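Local atomic coordinates of type-2 restriction enzyme NlaIV (Neisseria lactamica, PDB entry 6QM2), a protein that cleaves double-stranded DNA at the sequence 5'-GGNNCC-3' as a type II restriction endonuclease of the PDDEXK clan, cutting after the third base to leave blunt ends. Residues A105-Y110 with W158-Q163; P186-L191 with V195-E200. All coordinates share one frame; numbering follows the deposited sequence.

Contact 1 (A105-Y110 with W158-Q163)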
loop_
_atom_site.group_PDB
_atom_site.type_symbol
_atom_site.label_atom_id
_atom_site.label_comp_id
_atom_site.label_asym_id
_atom_site.label_seq_id
_atom_site.Cartn_x
_atom_site.Cartn_y
_atom_site.Cartn_z
ATOM N N ALA A 105 16.961 6.847 -9.163
ATOM C CA ALA A 105 17.352 5.489 -9.559
ATOM C C ALA A 105 18.438 4.954 -8.632
ATOM O O ALA A 105 19.148 5.732 -7.998
ATOM C CB ALA A 105 17.860 5.479 -10.995
ATOM N N ASP A 106 18.575 3.629 -8.564
ATOM C CA ASP A 106 19.714 3.009 -7.885
ATOM C C ASP A 106 20.986 3.570 -8.502
ATOM O O ASP A 106 21.101 3.606 -9.724
ATOM C CB ASP A 106 19.693 1.485 -8.045
ATOM C CG ASP A 106 20.924 0.808 -7.437
ATOM O OD1 ASP A 106 21.298 1.153 -6.297
ATOM O OD2 ASP A 106 21.521 -0.072 -8.094
ATOM N N PHE A 107 21.922 4.024 -7.671
ATOM C CA PHE A 107 23.151 4.635 -8.180
ATOM C C PHE A 107 24.017 3.662 -8.989
ATOM O O PHE A 107 24.523 4.033 -10.051
ATOM C CB PHE A 107 23.989 5.270 -7.064
ATOM C CG PHE A 107 25.291 5.832 -7.556
ATOM C CD1 PHE A 107 25.335 7.088 -8.153
ATOM C CD2 PHE A 107 26.462 5.082 -7.480
ATOM C CE1 PHE A 107 26.527 7.599 -8.640
ATOM C CE2 PHE A 107 27.658 5.588 -7.968
ATOM C CZ PHE A 107 27.689 6.847 -8.549
ATOM N N LYS A 108 24.200 2.436 -8.498
ATOM C CA LYS A 108 25.049 1.474 -9.208
ATOM C C LYS A 108 24.508 1.223 -10.609
ATOM O O LYS A 108 25.267 1.240 -11.573
ATOM C CB LYS A 108 25.207 0.151 -8.447
ATOM C CG LYS A 108 25.944 -0.929 -9.244
ATOM C CD LYS A 108 26.849 -1.813 -8.395
ATOM C CE LYS A 108 26.102 -2.516 -7.267
ATOM N NZ LYS A 108 26.941 -3.557 -6.607
ATOM N N MET A 109 23.200 1.002 -10.712
ATOM C CA MET A 109 22.559 0.773 -12.006
ATOM C C MET A 109 22.669 1.984 -12.930
ATOM O O MET A 109 22.941 1.829 -14.120
ATOM C CB MET A 109 21.085 0.399 -11.829
ATOM C CG MET A 109 20.855 -1.016 -11.325
ATOM S SD MET A 109 19.097 -1.340 -11.097
ATOM C CE MET A 109 18.561 -1.607 -12.790
ATOM N N TYR A 110 22.468 3.175 -12.369
ATOM C CA TYR A 110 22.435 4.427 -13.139
ATOM C C TYR A 110 23.801 4.868 -13.632
ATOM O O TYR A 110 23.906 5.374 -14.740
ATOM C CB TYR A 110 21.776 5.534 -12.312
ATOM C CG TYR A 110 21.387 6.779 -13.077
ATOM C CD1 TYR A 110 20.139 6.885 -13.684
ATOM C CD2 TYR A 110 22.252 7.870 -13.162
ATOM C CE1 TYR A 110 19.768 8.031 -14.374
ATOM C CE2 TYR A 110 21.890 9.023 -13.845
ATOM C CZ TYR A 110 20.647 9.099 -14.449
ATOM O OH TYR A 110 20.284 10.234 -15.128
ATOM N N TRP A 158 29.221 13.169 0.107
ATOM C CA TRP A 158 29.192 12.547 -1.220
ATOM C C TRP A 158 29.014 13.624 -2.275
ATOM O O TRP A 158 28.451 14.683 -1.991
ATOM C CB TRP A 158 28.048 11.536 -1.320
ATOM C CG TRP A 158 28.142 10.449 -0.313
ATOM C CD1 TRP A 158 27.652 10.466 0.959
ATOM C CD2 TRP A 158 28.790 9.185 -0.477
ATOM N NE1 TRP A 158 27.947 9.287 1.597
ATOM C CE2 TRP A 158 28.642 8.479 0.738
ATOM C CE3 TRP A 158 29.469 8.573 -1.536
ATOM C CZ2 TRP A 158 29.150 7.194 0.925
ATOM C CZ3 TRP A 158 29.977 7.294 -1.351
ATOM C CH2 TRP A 158 29.816 6.618 -0.127
ATOM N N ALA A 159 29.474 13.346 -3.492
ATOM C CA ALA A 159 29.395 14.321 -4.582
ATOM C C ALA A 159 27.960 14.550 -5.053
ATOM O O ALA A 159 27.610 15.673 -5.410
ATOM C CB ALA A 159 30.283 13.907 -5.746
ATOM N N ILE A 160 27.143 13.494 -5.050
ATOM C CA ILE A 160 25.711 13.597 -5.393
ATOM C C ILE A 160 24.847 13.188 -4.199
ATOM O O ILE A 160 25.277 12.386 -3.365
ATOM C CB ILE A 160 25.342 12.760 -6.655
ATOM C CG1 ILE A 160 23.950 13.154 -7.173
ATOM C CG2 ILE A 160 25.410 11.255 -6.386
ATOM C CD1 ILE A 160 23.667 12.706 -8.586
ATOM N N ASN A 161 23.640 13.755 -4.118
ATOM C CA ASN A 161 22.699 13.441 -3.045
ATOM C C ASN A 161 22.225 11.998 -3.139
ATOM O O ASN A 161 21.582 11.614 -4.114
ATOM C CB ASN A 161 21.489 14.383 -3.063
ATOM C CG ASN A 161 20.584 14.198 -1.851
ATOM O OD1 ASN A 161 21.050 13.877 -0.754
ATOM N ND2 ASN A 161 19.285 14.400 -2.045
ATOM N N LEU A 162 22.542 11.225 -2.103
ATOM C CA LEU A 162 22.305 9.791 -2.063
ATOM C C LEU A 162 21.516 9.381 -0.833
ATOM O O LEU A 162 21.381 10.137 0.133
ATOM C CB LEU A 162 23.637 9.053 -2.026
ATOM C CG LEU A 162 24.493 9.141 -3.283
ATOM C CD1 LEU A 162 25.923 8.746 -2.951
ATOM C CD2 LEU A 162 23.918 8.275 -4.392
ATOM N N GLN A 163 21.011 8.157 -0.904
ATOM C CA GLN A 163 20.421 7.448 0.212
ATOM C C GLN A 163 21.519 6.470 0.618
ATOM O O GLN A 163 21.802 5.511 -0.100
ATOM C CB GLN A 163 19.122 6.762 -0.246
ATOM C CG GLN A 163 18.629 5.531 0.514
ATOM C CD GLN A 163 17.596 4.746 -0.290
ATOM O OE1 GLN A 163 17.686 3.522 -0.414
ATOM N NE2 GLN A 163 16.621 5.453 -0.859
#

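Contact 2 (P186-L191 with V195-E200)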
loop_
_atom_site.group_PDB
_atom_site.type_symbol
_atom_site.label_atom_id
_atom_site.label_comp_id
_atom_site.label_asym_id
_atom_site.label_seq_id
_atom_site.Cartn_x
_atom_site.Cartn_y
_atom_site.Cartn_z
ATOM N N PRO A 186 22.498 24.243 -3.837
ATOM C CA PRO A 186 21.534 24.364 -4.933
ATOM C C PRO A 186 21.561 23.143 -5.853
ATOM O O PRO A 186 22.428 22.272 -5.716
ATOM C CB PRO A 186 22.032 25.596 -5.686
ATOM C CG PRO A 186 23.505 25.507 -5.551
ATOM C CD PRO A 186 23.748 24.961 -4.170
ATOM N N MET A 187 20.626 23.110 -6.799
ATOM C CA MET A 187 20.558 22.039 -7.790
ATOM C C MET A 187 21.668 22.250 -8.813
ATOM O O MET A 187 22.199 23.358 -8.931
ATOM C CB MET A 187 19.201 22.032 -8.504
ATOM C CG MET A 187 17.977 21.946 -7.599
ATOM S SD MET A 187 17.923 20.495 -6.528
ATOM C CE MET A 187 18.435 21.203 -4.964
ATOM N N PHE A 188 22.011 21.194 -9.550
ATOM C CA PHE A 188 23.071 21.275 -10.561
ATOM C C PHE A 188 22.682 22.250 -11.677
ATOM O O PHE A 188 21.552 22.223 -12.174
ATOM C CB PHE A 188 23.403 19.903 -11.154
ATOM C CG PHE A 188 23.995 18.935 -10.168
ATOM C CD1 PHE A 188 25.318 19.062 -9.759
ATOM C CD2 PHE A 188 23.239 17.878 -9.669
ATOM C CE1 PHE A 188 25.874 18.161 -8.857
ATOM C CE2 PHE A 188 23.790 16.971 -8.771
ATOM C CZ PHE A 188 25.110 17.114 -8.362
ATOM N N GLU A 189 23.627 23.110 -12.053
ATOM C CA GLU A 189 23.387 24.173 -13.036
ATOM C C GLU A 189 23.263 23.649 -14.469
ATOM O O GLU A 189 22.534 24.221 -15.283
ATOM C CB GLU A 189 24.501 25.224 -12.958
ATOM C CG GLU A 189 24.489 26.016 -11.655
ATOM C CD GLU A 189 25.780 26.770 -11.371
ATOM O OE1 GLU A 189 26.712 26.766 -12.210
ATOM O OE2 GLU A 189 25.858 27.375 -10.283
ATOM N N CYS A 190 23.978 22.564 -14.765
ATOM C CA CYS A 190 23.971 21.961 -16.091
ATOM C C CYS A 190 24.223 20.456 -16.032
ATOM O O CYS A 190 24.624 19.915 -14.994
ATOM C CB CYS A 190 25.056 22.610 -16.940
ATOM S SG CYS A 190 26.714 22.337 -16.277
ATOM N N LEU A 191 24.000 19.801 -17.168
ATOM C CA LEU A 191 24.253 18.370 -17.330
ATOM C C LEU A 191 25.690 17.971 -16.983
ATOM O O LEU A 191 25.904 16.967 -16.313
ATOM C CB LEU A 191 23.935 17.942 -18.768
ATOM C CG LEU A 191 24.283 16.514 -19.194
ATOM C CD1 LEU A 191 23.592 15.507 -18.295
ATOM C CD2 LEU A 191 23.891 16.292 -20.643
ATOM N N VAL A 195 26.919 15.109 -14.237
ATOM C CA VAL A 195 27.712 13.959 -14.662
ATOM C C VAL A 195 29.048 13.933 -13.919
ATOM O O VAL A 195 29.516 12.855 -13.537
ATOM C CB VAL A 195 27.926 13.937 -16.198
ATOM C CG1 VAL A 195 28.898 12.832 -16.612
ATOM C CG2 VAL A 195 26.592 13.755 -16.921
ATOM N N SER A 196 29.648 15.110 -13.713
ATOM C CA SER A 196 30.882 15.223 -12.919
ATOM C C SER A 196 30.689 14.691 -11.503
ATOM O O SER A 196 31.571 14.010 -10.971
ATOM C CB SER A 196 31.380 16.668 -12.853
ATOM O OG SER A 196 32.556 16.758 -12.060
ATOM N N ALA A 197 29.536 15.003 -10.909
ATOM C CA ALA A 197 29.169 14.467 -9.597
ATOM C C ALA A 197 29.047 12.944 -9.637
ATOM O O ALA A 197 29.590 12.263 -8.761
ATOM C CB ALA A 197 27.875 15.093 -9.097
ATOM N N ILE A 198 28.363 12.422 -10.663
ATOM C CA ILE A 198 28.218 10.969 -10.845
ATOM C C ILE A 198 29.599 10.326 -10.949
ATOM O O ILE A 198 29.871 9.350 -10.258
ATOM C CB ILE A 198 27.380 10.581 -12.097
ATOM C CG1 ILE A 198 25.925 11.087 -12.003
ATOM C CG2 ILE A 198 27.388 9.066 -12.313
ATOM C CD1 ILE A 198 25.066 10.420 -10.948
ATOM N N GLU A 199 30.465 10.890 -11.792
ATOM C CA GLU A 199 31.820 10.361 -11.987
ATOM C C GLU A 199 32.556 10.185 -10.667
ATOM O O GLU A 199 33.123 9.125 -10.406
ATOM C CB GLU A 199 32.648 11.275 -12.901
ATOM C CG GLU A 199 34.011 10.704 -13.292
ATOM C CD GLU A 199 34.984 11.750 -13.810
ATOM O OE1 GLU A 199 34.542 12.799 -14.339
ATOM O OE2 GLU A 199 36.207 11.511 -13.688
ATOM N N GLU A 200 32.550 11.231 -9.847
ATOM C CA GLU A 200 33.282 11.206 -8.582
ATOM C C GLU A 200 32.621 10.257 -7.590
ATOM O O GLU A 200 33.311 9.479 -6.924
ATOM C CB GLU A 200 33.416 12.617 -7.990
ATOM C CG GLU A 200 34.391 12.730 -6.822
ATOM C CD GLU A 200 35.779 12.198 -7.138
ATOM O OE1 GLU A 200 36.245 12.358 -8.289
ATOM O OE2 GLU A 200 36.402 11.610 -6.232
#

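Contact 1 (A105-Y110 with W158-Q163)
F107, in the first turn of helix 107-116, makes a buried, wholly apolar contact with I160 and L162, where the chain passes from a loop into strand 162-165. The interface is small, 93 Å² summed over both sides, and the backbones stay well apart: the nearest CA atoms, those of F107 and L162, are separated by 8.0 Å. Side chains therefore bridge the gap. F107 CB lies 4.0 Å from L162 CD2, and the same methyl comes within 4.2 Å of F107 CD1, so one leucine branch covers the root of the aromatic side chain. Farther out, F107 CE1 approaches I160 CG2 at 4.4 Å, a looser touch. Both methyls approach the ring obliquely. With CG anti to the backbone N (chi1 177°), F107 carries its ring outward from the helix start to these two residues. The other leucine branch is turned to W158: L162 CD1 sits 3.4 Å above the indole plane, displaced toward its rim. The turn bearing F107 is capped by D106, whose OD2 accepts from M109 N at 3.3 Å, the donor lying 58° out of the carboxylate plane. Strand 168-172 lies between strands 105-106 and 162-165 in an antiparallel sheet, its V169 touching L162, while T201 of helix 191-204 packs on both F107 and I160.

Contact 2 (P186-L191 with V195-E200)
V195, one turn into helix 191-204, meets L191 through both backbone and side chain. V195 N donates to L191 O at 3.0 Å with an N-H...O angle of 165°, the first-turn i to i+4 bond of an alpha-helix. Its CG2, anti to the carbonyl carbon and beside the backbone N, faces back down the helix: it lies 3.3 Å from L191 O and 3.7 Å from L191 CD1, where the two side chains cross at a slant. V195 also packs on W215 and F219. S196 turns to another part of the fold, its OG hydrogen-bonded to P234 O. A197 then receives the outer end of the F188 ring, with F188 CZ 3.5 Å and F188 CE1 3.7 Å from A197 CB, an oblique approach of ring to methyl. F188 comes from the loop before the helix, so its ring reaches forward past the helix start, and past C190 at the N-cap position, to A197 in the second turn. W236 touches A197 as well. I198 reaches F107 and I114, and E199 N donates to V195 O at 2.8 Å, carrying the helical bonding onward. Helices 215-227, 236-239 and 107-116 thus all pack on this part of helix 191-204.

In the fold
Both contacts are buried and meet at helix 191-204, their centres about 12 Å apart. Contact 1 joins elements distant in sequence, with 47 residues between its segments, and relies on apolar side chains alone. Contact 2 is local, with three intervening residues, and combines apolar packing with a backbone helical bond; its buried area is larger, 159 Å² against 93 Å². Direct packing links them: I160 CD1 lies 3.6 Å from I198 CD1, and F107 CZ is 3.7 Å from I198 O. A159 CB also lies 3.5 Å from A197 O. Helix 191-204 thus takes up F188 from the loop that leads into it, and also packs against both segments of contact 1.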